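Amine Dehydrogenase (Pseudomonas putida, PDB 1JMX) probably oxidises primary amines, in its subunit assembly, and passes the electrons on through the two heme c groups bound by this chain. Local coordinates at residues A81-L86 with R250-A255; D195-M200 with E301-G306; E213-Y218 with P223-G228; T277-K280 with A284-L287. All blocks are in the same frame, centred on the assembly; numbering follows the deposited sequence.

Contact 1: A81-L86 with R250-A255; sequences AMERRL and RQVFAA
Val252 pushes both of its methyl groups against the carbonyl oxygen of Met82, and this is where the contact is tight. Its CG1, anti to the backbone N (chi1 174°), and its CG2 each lie 3.6 Å from Met82 O, so the oxygen rests in the fork of the valine. CG1 also reaches the base of the methionine side chain, with Met82 CB 3.9 Å away; the rest of the chain leads away from Val252, and the side chain also touches Glu237 and Arg239 of strand 237-244. Met82 and Glu83 are the two central residues of a type I beta turn running from Ala81 to Arg84, and its corner is what meets the barrel strand 247-256.

On the Glu83 side the fit is looser. Glu83 CG approaches Val252 CG1 no closer than 4.1 Å, and a water 2.6 Å from Glu83 OE2 and 3.0 Å from Val252 O can bridge the carboxylate to the strand. No direct hydrogen bond joins the two segments. The other carboxylate oxygen is held within the loop: Arg85 NE donates to Glu83 OE1 over 3.0 Å in a nearly straight bond (174°); the oxygen is in the guanidinium plane, while the nitrogen comes from the anti side, tilted out of the carboxylate plane. Arg85 NH1 carries on to Asp275 of strand 269-280, and Glu83 O receives Arg263 NH1 of strand 259-266.

The loop of the heme-binding region thus meets the barrel through one valine's methyls, set against a turn carbonyl and the methionine's base, and its buried carboxylate is met by an arginine and a water, an environment likely to favour the charged form of Glu83.

Contact 2: D195-M200 with E301-G306; sequences DVRGVM and EITLVG
Arg197 reaches across to Thr303 and Val305 with two different parts of its side chain. Its CG lies between the backbone N and the carbonyl carbon (chi1 85°), usually the crowded position, and further bends at chi2 and chi3 fold the chain over strand 299-307 instead of letting it extend. At the root, Arg197 CB packs on the valine, 3.7 Å from Val305 CG2 and 4.0 Å from Val305 CG1, the two side chains crossing at about a right angle. At the far end the guanidinium meets the threonine coming from the opposite direction: as modelled, Thr303 OG1 stands 3.9 Å above one face, offset toward the rim, and Thr303 CG2 lies 3.3 Å from Arg197 NH2. Thr303 itself has a first torsion of 135°, far from any staggered position, and its buried OG1 finds no partner in the model, so which branch lies nearest NH2 is uncertain.

Gln290 helps to set the turn of the guanidinium: its OE1 accepts from Arg197 NE while its NE2 donates to Val196 O. Replacing Arg197 with an alanine would probably leave Gln290 OE1 without this donor and open a gap above Thr303.

The contact joins strand 194-204 of the eight-stranded barrel to strand 299-307 of the next sheet; Val305 also touches Ser187 of barrel strand 182-190, while Thr303 packs against strand 331-338 of its own sheet.

Contact 3: E213-Y218 with P223-G228; sequences EVKGAY and PFNGSG
The ring of Phe224 sits between two partners, Tyr218 at its CD1 side and Val214 at its CD2 side, in a beta hairpin formed by strands 209-218 and 223-233. Phe224 and Val214 share a face of the hairpin, and the end of Tyr218 comes up to the phenylalanine. Phe224 CD1 is 3.6 Å from Tyr218 CE2; the ring planes stand at 84°, but the approach is oblique. Phe224 CD2 lies equally close, 3.6 Å, to Val214 CG1. At the edge of the tyrosine, near its plane, is Pro223 O, and Lys193 makes a cation-pi contact with the same ring.

Antiparallel pairing is regular at Val214 and Gly226, which exchange two backbone bonds of 2.8 Å. Toward the turn it is less so: Phe224 N reaches Gly216 O over 2.9 Å from well above the carbonyl plane. On the other face, Lys215 curls back across Asn225 and forms a salt bridge from NZ to Glu213 OE1. With a valine in place of Asn225, the amide of Gly216 would probably be left with only its weak bond to Phe224 O. Asn225 CG is anti to its own carbonyl carbon (chi1 -58°), which, with chi2, brings OD1 across to accept from Gly216 N at 3.0 Å, with a bent N-H...O angle of 138°.

Contact 4: T277-K280 with A284-L287; sequences TAVK and ARLL
Where the last strand of the barrel, 269-280, gives way to the first strand of the next domain, Val279 is wedged against Arg285 and Leu287. Its two methyls divide the work. CG1, anti to the backbone N (chi1 168°), lies on the aliphatic part of the arginine, 3.6 Å from Arg285 CG. CG2 sits over one face of the guanidinium, with Val279 CG2 3.3 Å from Arg285 NH2 and 3.5 Å from Arg285 CZ. Bends at chi2 and chi3 fold the arginine back to bring that flat group above the methyl.

Although the two strands follow one another and run nearly antiparallel, at 161°, this is no hairpin ladder: the axes of the two short segments come no closer than 8.3 Å and no hydrogen bond crosses. Each pairs in its own sheet, Thr277 and Val279 with Ser187 and Ala185 to close the barrel, Arg285 with Ser307 in the mixed sheet of the following E-set domain. Side chains therefore fill the interval. Leu287 slides past Thr277 in the opposite direction, its CD1 4.0 Å from Thr277 O and its CD2 4.1 Å from Thr277 OG1. The same Leu287 CD2 meets Val279 CG2 at 3.5 Å.

In the fold
From the N terminus, residues 81-86 of the heme-binding region pair with 250-255 to close contact 1, spanning the first five barrel strands. Contact 2 opens at 195-200 within that span and closes only at 301-306, so the two cross. Contact 3 lies within both loops, joining consecutive barrel strands across a four-residue turn. Contact 4 follows contact 1 in series and falls within contact 2, bridging the short linker from the barrel to the next sheet. Strands 194-204 and 209-218 are neighbours, and Val199 N lies 2.8 Å from Lys215 O, a probable hydrogen bond between contacts 2 and 3. Contact 1 therefore ties the barrel to the heme region, and contacts 2 and 4 join the barrel to the following domain.

Contact 1: A81-L86 with R250-A255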
loop_
_atom_site.group_PDB
_atom_site.type_symbol
_atom_site.label_atom_id
_atom_site.label_comp_id
_atom_site.label_asym_id
_atom_site.label_seq_id
_atom_site.Cartn_x
_atom_site.Cartn_y
_atom_site.Cartn_z
ATOM N N ALA A 81 -4.238 -15.020 -1.352
ATOM C CA ALA A 81 -4.173 -13.832 -2.214
ATOM C C ALA A 81 -5.321 -13.821 -3.223
ATOM O O ALA A 81 -5.979 -12.797 -3.409
ATOM C CB ALA A 81 -2.819 -13.762 -2.931
ATOM N N MET A 82 -5.559 -14.966 -3.864
ATOM C CA MET A 82 -6.641 -15.098 -4.842
ATOM C C MET A 82 -7.982 -15.097 -4.112
ATOM O O MET A 82 -8.993 -14.651 -4.652
ATOM C CB MET A 82 -6.503 -16.396 -5.645
ATOM C CG MET A 82 -5.268 -16.474 -6.528
ATOM S SD MET A 82 -5.095 -18.070 -7.365
ATOM C CE MET A 82 -4.362 -19.028 -6.065
ATOM N N GLU A 83 -7.969 -15.592 -2.877
ATOM C CA GLU A 83 -9.160 -15.665 -2.045
ATOM C C GLU A 83 -9.459 -14.342 -1.357
ATOM O O GLU A 83 -10.396 -14.238 -0.573
ATOM C CB GLU A 83 -9.020 -16.805 -1.036
ATOM C CG GLU A 83 -8.965 -18.183 -1.706
ATOM C CD GLU A 83 -8.593 -19.308 -0.754
ATOM O OE1 GLU A 83 -8.196 -19.022 0.391
ATOM O OE2 GLU A 83 -8.671 -20.483 -1.157
ATOM N N ARG A 84 -8.655 -13.329 -1.668
ATOM C CA ARG A 84 -8.828 -11.985 -1.133
ATOM C C ARG A 84 -8.850 -11.888 0.385
ATOM O O ARG A 84 -9.633 -11.130 0.956
ATOM C CB ARG A 84 -10.091 -11.331 -1.715
ATOM C CG ARG A 84 -10.121 -11.237 -3.242
ATOM C CD ARG A 84 -8.987 -10.379 -3.778
ATOM N NE ARG A 84 -9.120 -8.980 -3.381
ATOM C CZ ARG A 84 -8.180 -8.059 -3.568
ATOM N NH1 ARG A 84 -7.028 -8.379 -4.146
ATOM N NH2 ARG A 84 -8.393 -6.810 -3.187
ATOM N N ARG A 85 -8.012 -12.684 1.034
ATOM C CA ARG A 85 -7.900 -12.650 2.480
ATOM C C ARG A 85 -6.822 -11.605 2.772
ATOM O O ARG A 85 -5.662 -11.933 3.022
ATOM C CB ARG A 85 -7.507 -14.028 3.013
ATOM C CG ARG A 85 -8.501 -15.118 2.669
ATOM C CD ARG A 85 -8.104 -16.421 3.316
ATOM N NE ARG A 85 -8.927 -17.547 2.879
ATOM C CZ ARG A 85 -10.052 -17.953 3.470
ATOM N NH1 ARG A 85 -10.514 -17.326 4.546
ATOM N NH2 ARG A 85 -10.719 -18.994 2.978
ATOM N N LEU A 86 -7.222 -10.338 2.706
ATOM C CA LEU A 86 -6.306 -9.220 2.919
ATOM C C LEU A 86 -5.794 -8.946 4.339
ATOM O O LEU A 86 -4.930 -8.114 4.517
ATOM C CB LEU A 86 -6.841 -7.939 2.254
ATOM C CG LEU A 86 -6.472 -7.785 0.764
ATOM C CD1 LEU A 86 -7.106 -8.880 -0.059
ATOM C CD2 LEU A 86 -6.893 -6.427 0.229
ATOM N N ARG A 250 -18.448 -13.771 -5.361
ATOM C CA ARG A 250 -17.414 -14.386 -6.175
ATOM C C ARG A 250 -16.998 -15.680 -5.469
ATOM O O ARG A 250 -16.971 -15.751 -4.243
ATOM C CB ARG A 250 -16.199 -13.463 -6.261
ATOM C CG ARG A 250 -16.007 -12.733 -7.580
ATOM C CD ARG A 250 -17.168 -11.799 -7.929
ATOM N NE ARG A 250 -16.807 -10.857 -8.999
ATOM C CZ ARG A 250 -17.652 -10.027 -9.618
ATOM N NH1 ARG A 250 -18.947 -10.004 -9.296
ATOM N NH2 ARG A 250 -17.189 -9.167 -10.529
ATOM N N GLN A 251 -16.677 -16.703 -6.249
ATOM C CA GLN A 251 -16.246 -17.980 -5.709
ATOM C C GLN A 251 -14.853 -18.246 -6.246
ATOM O O GLN A 251 -14.653 -18.298 -7.454
ATOM C CB GLN A 251 -17.158 -19.118 -6.181
ATOM C CG GLN A 251 -18.622 -18.986 -5.810
ATOM C CD GLN A 251 -19.429 -20.195 -6.228
ATOM O OE1 GLN A 251 -19.245 -20.733 -7.320
ATOM N NE2 GLN A 251 -20.320 -20.638 -5.354
ATOM N N VAL A 252 -13.883 -18.368 -5.355
ATOM C CA VAL A 252 -12.521 -18.673 -5.760
ATOM C C VAL A 252 -12.186 -19.993 -5.065
ATOM O O VAL A 252 -11.817 -20.024 -3.882
ATOM C CB VAL A 252 -11.533 -17.551 -5.354
ATOM C CG1 VAL A 252 -10.108 -17.958 -5.667
ATOM C CG2 VAL A 252 -11.892 -16.255 -6.070
ATOM N N PHE A 253 -12.420 -21.087 -5.780
ATOM C CA PHE A 253 -12.167 -22.416 -5.240
ATOM C C PHE A 253 -11.130 -23.142 -6.066
ATOM O O PHE A 253 -10.806 -22.744 -7.187
ATOM C CB PHE A 253 -13.439 -23.285 -5.253
ATOM C CG PHE A 253 -14.650 -22.641 -4.637
ATOM C CD1 PHE A 253 -14.539 -21.778 -3.556
ATOM C CD2 PHE A 253 -15.915 -22.901 -5.154
ATOM C CE1 PHE A 253 -15.666 -21.180 -3.002
ATOM C CE2 PHE A 253 -17.047 -22.308 -4.606
ATOM C CZ PHE A 253 -16.917 -21.443 -3.526
ATOM N N ALA A 254 -10.606 -24.206 -5.476
ATOM C CA ALA A 254 -9.657 -25.081 -6.123
ATOM C C ALA A 254 -10.466 -26.364 -6.140
ATOM O O ALA A 254 -10.883 -26.848 -5.095
ATOM C CB ALA A 254 -8.421 -25.247 -5.284
ATOM N N ALA A 255 -10.803 -26.818 -7.343
ATOM C CA ALA A 255 -11.582 -28.032 -7.545
ATOM C C ALA A 255 -10.642 -29.182 -7.860
ATOM O O ALA A 255 -10.141 -29.304 -8.979
ATOM C CB ALA A 255 -12.575 -27.828 -8.682
HETATM O O HOH W 1 -9.171 -21.339 -3.563
#

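Contact 2: D195-M200 with E301-G306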
loop_
_atom_site.group_PDB
_atom_site.type_symbol
_atom_site.label_atom_id
_atom_site.label_comp_id
_atom_site.label_asym_id
_atom_site.label_seq_id
_atom_site.Cartn_x
_atom_site.Cartn_y
_atom_site.Cartn_z
ATOM N N ASP A 195 -22.423 -20.407 10.580
ATOM C CA ASP A 195 -22.344 -21.550 9.686
ATOM C C ASP A 195 -23.331 -21.483 8.541
ATOM O O ASP A 195 -24.346 -20.804 8.615
ATOM C CB ASP A 195 -22.545 -22.851 10.465
ATOM C CG ASP A 195 -21.357 -23.201 11.340
ATOM O OD1 ASP A 195 -21.554 -23.806 12.417
ATOM O OD2 ASP A 195 -20.213 -22.887 10.949
ATOM N N VAL A 196 -22.995 -22.186 7.469
ATOM C CA VAL A 196 -23.815 -22.242 6.275
ATOM C C VAL A 196 -23.650 -23.650 5.708
ATOM O O VAL A 196 -22.602 -24.278 5.875
ATOM C CB VAL A 196 -23.366 -21.168 5.231
ATOM C CG1 VAL A 196 -22.060 -21.551 4.584
ATOM C CG2 VAL A 196 -24.435 -20.952 4.185
ATOM N N ARG A 197 -24.713 -24.167 5.104
ATOM C CA ARG A 197 -24.684 -25.500 4.516
ATOM C C ARG A 197 -25.750 -25.596 3.447
ATOM O O ARG A 197 -26.749 -24.880 3.491
ATOM C CB ARG A 197 -24.911 -26.584 5.579
ATOM C CG ARG A 197 -26.378 -26.909 5.896
ATOM C CD ARG A 197 -27.051 -25.862 6.758
ATOM N NE ARG A 197 -26.549 -25.884 8.128
ATOM C CZ ARG A 197 -27.295 -25.644 9.205
ATOM N NH1 ARG A 197 -28.591 -25.369 9.078
ATOM N NH2 ARG A 197 -26.743 -25.651 10.411
ATOM N N GLY A 198 -25.530 -26.479 2.482
ATOM C CA GLY A 198 -26.495 -26.646 1.416
ATOM C C GLY A 198 -25.981 -27.507 0.283
ATOM O O GLY A 198 -25.042 -28.287 0.445
ATOM N N VAL A 199 -26.606 -27.356 -0.878
ATOM C CA VAL A 199 -26.232 -28.110 -2.064
ATOM C C VAL A 199 -26.061 -27.180 -3.253
ATOM O O VAL A 199 -26.885 -26.310 -3.515
ATOM C CB VAL A 199 -27.281 -29.219 -2.396
ATOM C CG1 VAL A 199 -26.918 -29.924 -3.703
ATOM C CG2 VAL A 199 -27.327 -30.243 -1.273
ATOM N N MET A 200 -24.948 -27.358 -3.942
ATOM C CA MET A 200 -24.642 -26.571 -5.108
ATOM C C MET A 200 -24.737 -27.485 -6.312
ATOM O O MET A 200 -24.075 -28.518 -6.390
ATOM C CB MET A 200 -23.243 -25.973 -4.998
ATOM C CG MET A 200 -22.923 -24.992 -6.112
ATOM S SD MET A 200 -21.323 -24.189 -5.889
ATOM C CE MET A 200 -20.189 -25.507 -6.302
ATOM N N GLU A 301 -29.523 -28.456 19.077
ATOM C CA GLU A 301 -29.899 -28.925 17.751
ATOM C C GLU A 301 -28.611 -28.968 16.936
ATOM O O GLU A 301 -27.988 -27.933 16.691
ATOM C CB GLU A 301 -30.899 -27.958 17.113
ATOM C CG GLU A 301 -31.819 -28.569 16.033
ATOM C CD GLU A 301 -31.249 -28.518 14.617
ATOM O OE1 GLU A 301 -31.076 -27.393 14.073
ATOM O OE2 GLU A 301 -31.003 -29.607 14.035
ATOM N N ILE A 302 -28.164 -30.173 16.608
ATOM C CA ILE A 302 -26.958 -30.341 15.826
ATOM C C ILE A 302 -27.312 -30.898 14.459
ATOM O O ILE A 302 -28.167 -31.771 14.329
ATOM C CB ILE A 302 -25.979 -31.291 16.514
ATOM C CG1 ILE A 302 -25.502 -30.679 17.824
ATOM C CG2 ILE A 302 -24.797 -31.580 15.618
ATOM C CD1 ILE A 302 -24.457 -31.513 18.535
ATOM N N THR A 303 -26.661 -30.371 13.433
ATOM C CA THR A 303 -26.891 -30.837 12.081
ATOM C C THR A 303 -25.573 -31.267 11.441
ATOM O O THR A 303 -24.547 -30.622 11.609
ATOM C CB THR A 303 -27.647 -29.791 11.228
ATOM O OG1 THR A 303 -27.030 -29.673 9.940
ATOM C CG2 THR A 303 -27.699 -28.440 11.918
ATOM N N LEU A 304 -25.596 -32.437 10.812
ATOM C CA LEU A 304 -24.430 -32.998 10.144
ATOM C C LEU A 304 -24.528 -32.716 8.654
ATOM O O LEU A 304 -25.589 -32.870 8.048
ATOM C CB LEU A 304 -24.338 -34.509 10.395
ATOM C CG LEU A 304 -24.008 -34.999 11.812
ATOM C CD1 LEU A 304 -22.695 -34.376 12.282
ATOM C CD2 LEU A 304 -25.134 -34.663 12.780
ATOM N N VAL A 305 -23.423 -32.263 8.075
ATOM C CA VAL A 305 -23.376 -31.939 6.654
ATOM C C VAL A 305 -22.442 -32.935 5.992
ATOM O O VAL A 305 -21.433 -33.334 6.584
ATOM C CB VAL A 305 -22.837 -30.499 6.426
ATOM C CG1 VAL A 305 -23.075 -30.061 4.989
ATOM C CG2 VAL A 305 -23.490 -29.531 7.399
ATOM N N GLY A 306 -22.792 -33.373 4.785
ATOM C CA GLY A 306 -21.939 -34.321 4.099
ATOM C C GLY A 306 -22.507 -34.878 2.819
ATOM O O GLY A 306 -23.512 -34.393 2.300
#

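Contact 3: E213-Y218 with P223-G228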
loop_
_atom_site.group_PDB
_atom_site.type_symbol
_atom_site.label_atom_id
_atom_site.label_comp_id
_atom_site.label_asym_id
_atom_site.label_seq_id
_atom_site.Cartn_x
_atom_site.Cartn_y
_atom_site.Cartn_z
ATOM N N GLU A 213 -26.166 -23.388 -9.176
ATOM C CA GLU A 213 -27.336 -23.179 -8.337
ATOM C C GLU A 213 -26.978 -23.529 -6.902
ATOM O O GLU A 213 -26.560 -24.643 -6.611
ATOM C CB GLU A 213 -28.488 -24.065 -8.813
ATOM C CG GLU A 213 -29.816 -23.787 -8.139
ATOM C CD GLU A 213 -30.813 -23.099 -9.066
ATOM O OE1 GLU A 213 -31.416 -22.070 -8.650
ATOM O OE2 GLU A 213 -31.003 -23.592 -10.206
ATOM N N VAL A 214 -27.113 -22.554 -6.018
ATOM C CA VAL A 214 -26.810 -22.748 -4.613
ATOM C C VAL A 214 -28.121 -22.804 -3.842
ATOM O O VAL A 214 -28.978 -21.928 -3.993
ATOM C CB VAL A 214 -25.946 -21.588 -4.077
ATOM C CG1 VAL A 214 -25.454 -21.891 -2.689
ATOM C CG2 VAL A 214 -24.776 -21.342 -5.008
ATOM N N LYS A 215 -28.297 -23.864 -3.062
ATOM C CA LYS A 215 -29.495 -24.026 -2.250
ATOM C C LYS A 215 -29.126 -24.396 -0.817
ATOM O O LYS A 215 -28.662 -25.498 -0.559
ATOM C CB LYS A 215 -30.421 -25.090 -2.848
ATOM C CG LYS A 215 -31.667 -24.514 -3.509
ATOM C CD LYS A 215 -31.295 -23.602 -4.671
ATOM C CE LYS A 215 -32.190 -22.365 -4.740
ATOM N NZ LYS A 215 -31.623 -21.313 -5.654
ATOM N N GLY A 216 -29.337 -23.473 0.115
ATOM C CA GLY A 216 -29.012 -23.756 1.498
ATOM C C GLY A 216 -29.466 -22.674 2.453
ATOM O O GLY A 216 -30.392 -21.917 2.162
ATOM N N ALA A 217 -28.817 -22.609 3.607
ATOM C CA ALA A 217 -29.152 -21.613 4.612
ATOM C C ALA A 217 -28.066 -21.563 5.657
ATOM O O ALA A 217 -27.203 -22.440 5.712
ATOM C CB ALA A 217 -30.484 -21.956 5.273
ATOM N N TYR A 218 -28.092 -20.506 6.463
ATOM C CA TYR A 218 -27.141 -20.341 7.551
ATOM C C TYR A 218 -27.738 -21.041 8.758
ATOM O O TYR A 218 -28.920 -21.400 8.750
ATOM C CB TYR A 218 -26.928 -18.865 7.865
ATOM C CG TYR A 218 -26.069 -18.136 6.859
ATOM C CD1 TYR A 218 -24.698 -17.990 7.067
ATOM C CD2 TYR A 218 -26.630 -17.553 5.725
ATOM C CE1 TYR A 218 -23.907 -17.278 6.178
ATOM C CE2 TYR A 218 -25.850 -16.834 4.829
ATOM C CZ TYR A 218 -24.489 -16.701 5.061
ATOM O OH TYR A 218 -23.707 -15.991 4.174
ATOM N N PRO A 223 -31.731 -17.596 4.638
ATOM C CA PRO A 223 -31.511 -18.357 3.407
ATOM C C PRO A 223 -30.197 -18.105 2.676
ATOM O O PRO A 223 -29.615 -17.023 2.756
ATOM C CB PRO A 223 -32.699 -17.934 2.534
ATOM C CG PRO A 223 -33.743 -17.558 3.525
ATOM C CD PRO A 223 -32.942 -16.771 4.515
ATOM N N PHE A 224 -29.758 -19.120 1.940
ATOM C CA PHE A 224 -28.551 -19.025 1.137
ATOM C C PHE A 224 -28.848 -19.691 -0.209
ATOM O O PHE A 224 -28.327 -20.758 -0.538
ATOM C CB PHE A 224 -27.354 -19.684 1.835
ATOM C CG PHE A 224 -26.025 -19.278 1.258
ATOM C CD1 PHE A 224 -25.548 -17.985 1.431
ATOM C CD2 PHE A 224 -25.268 -20.175 0.517
ATOM C CE1 PHE A 224 -24.330 -17.581 0.873
ATOM C CE2 PHE A 224 -24.045 -19.788 -0.050
ATOM C CZ PHE A 224 -23.576 -18.483 0.130
ATOM N N ASN A 225 -29.748 -19.067 -0.958
ATOM C CA ASN A 225 -30.135 -19.570 -2.268
ATOM C C ASN A 225 -29.702 -18.584 -3.344
ATOM O O ASN A 225 -29.949 -17.377 -3.243
ATOM C CB ASN A 225 -31.649 -19.791 -2.342
ATOM C CG ASN A 225 -32.154 -20.757 -1.280
ATOM O OD1 ASN A 225 -31.555 -21.803 -1.044
ATOM N ND2 ASN A 225 -33.267 -20.406 -0.636
ATOM N N GLY A 226 -29.053 -19.109 -4.376
ATOM C CA GLY A 226 -28.591 -18.263 -5.450
ATOM C C GLY A 226 -28.413 -18.974 -6.769
ATOM O O GLY A 226 -28.455 -20.198 -6.867
ATOM N N SER A 227 -28.199 -18.160 -7.789
ATOM C CA SER A 227 -28.008 -18.617 -9.156
ATOM C C SER A 227 -26.863 -17.812 -9.758
ATOM O O SER A 227 -26.726 -16.616 -9.490
ATOM C CB SER A 227 -29.290 -18.362 -9.954
ATOM O OG SER A 227 -29.082 -18.499 -11.352
ATOM N N GLY A 228 -26.042 -18.468 -10.570
ATOM C CA GLY A 228 -24.932 -17.781 -11.200
ATOM C C GLY A 228 -24.215 -18.663 -12.190
ATOM O O GLY A 228 -24.789 -19.618 -12.717
#

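Contact 4: T277-K280 with A284-L287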
loop_
_atom_site.group_PDB
_atom_site.type_symbol
_atom_site.label_atom_id
_atom_site.label_comp_id
_atom_site.label_asym_id
_atom_site.label_seq_id
_atom_site.Cartn_x
_atom_site.Cartn_y
_atom_site.Cartn_z
ATOM N N THR A 277 -16.122 -25.243 1.707
ATOM C CA THR A 277 -15.639 -26.573 1.395
ATOM C C THR A 277 -16.844 -27.348 0.881
ATOM O O THR A 277 -17.952 -27.163 1.365
ATOM C CB THR A 277 -14.970 -27.252 2.621
ATOM O OG1 THR A 277 -14.521 -28.561 2.249
ATOM C CG2 THR A 277 -15.928 -27.357 3.798
ATOM N N ALA A 278 -16.647 -28.124 -0.171
ATOM C CA ALA A 278 -17.740 -28.894 -0.747
ATOM C C ALA A 278 -17.241 -30.247 -1.213
ATOM O O ALA A 278 -16.031 -30.454 -1.375
ATOM C CB ALA A 278 -18.388 -28.136 -1.916
ATOM N N VAL A 279 -18.180 -31.166 -1.424
ATOM C CA VAL A 279 -17.858 -32.511 -1.873
ATOM C C VAL A 279 -18.878 -32.961 -2.907
ATOM O O VAL A 279 -20.079 -32.790 -2.720
ATOM C CB VAL A 279 -17.831 -33.499 -0.683
ATOM C CG1 VAL A 279 -17.784 -34.928 -1.176
ATOM C CG2 VAL A 279 -16.615 -33.227 0.170
ATOM N N LYS A 280 -18.388 -33.524 -4.007
ATOM C CA LYS A 280 -19.270 -33.994 -5.058
ATOM C C LYS A 280 -19.925 -35.322 -4.697
ATOM O O LYS A 280 -19.316 -36.197 -4.076
ATOM C CB LYS A 280 -18.519 -34.153 -6.374
ATOM C CG LYS A 280 -19.423 -34.471 -7.544
ATOM C CD LYS A 280 -18.629 -34.765 -8.804
ATOM C CE LYS A 280 -19.546 -35.167 -9.971
ATOM N NZ LYS A 280 -20.317 -36.421 -9.684
ATOM N N ALA A 284 -18.768 -41.017 -0.370
ATOM C CA ALA A 284 -19.278 -40.775 0.985
ATOM C C ALA A 284 -18.280 -39.982 1.819
ATOM O O ALA A 284 -17.169 -40.448 2.101
ATOM C CB ALA A 284 -19.607 -42.096 1.685
ATOM N N ARG A 285 -18.685 -38.773 2.193
ATOM C CA ARG A 285 -17.857 -37.890 3.001
ATOM C C ARG A 285 -18.711 -37.292 4.110
ATOM O O ARG A 285 -19.935 -37.223 4.007
ATOM C CB ARG A 285 -17.284 -36.748 2.140
ATOM C CG ARG A 285 -16.232 -37.173 1.101
ATOM C CD ARG A 285 -14.774 -36.903 1.559
ATOM N NE ARG A 285 -14.440 -35.472 1.593
ATOM C CZ ARG A 285 -14.627 -34.682 2.652
ATOM N NH1 ARG A 285 -15.140 -35.170 3.782
ATOM N NH2 ARG A 285 -14.330 -33.389 2.572
ATOM N N LEU A 286 -18.053 -36.886 5.184
ATOM C CA LEU A 286 -18.722 -36.259 6.310
ATOM C C LEU A 286 -18.013 -34.915 6.450
ATOM O O LEU A 286 -16.901 -34.841 6.978
ATOM C CB LEU A 286 -18.559 -37.127 7.562
ATOM C CG LEU A 286 -19.352 -36.776 8.820
ATOM C CD1 LEU A 286 -20.804 -36.479 8.486
ATOM C CD2 LEU A 286 -19.246 -37.934 9.796
ATOM N N LEU A 287 -18.634 -33.878 5.889
ATOM C CA LEU A 287 -18.100 -32.518 5.881
ATOM C C LEU A 287 -17.930 -31.793 7.211
ATOM O O LEU A 287 -16.826 -31.359 7.540
ATOM C CB LEU A 287 -18.930 -31.625 4.959
ATOM C CG LEU A 287 -18.689 -31.676 3.454
ATOM C CD1 LEU A 287 -19.470 -30.533 2.812
ATOM C CD2 LEU A 287 -17.199 -31.529 3.158
#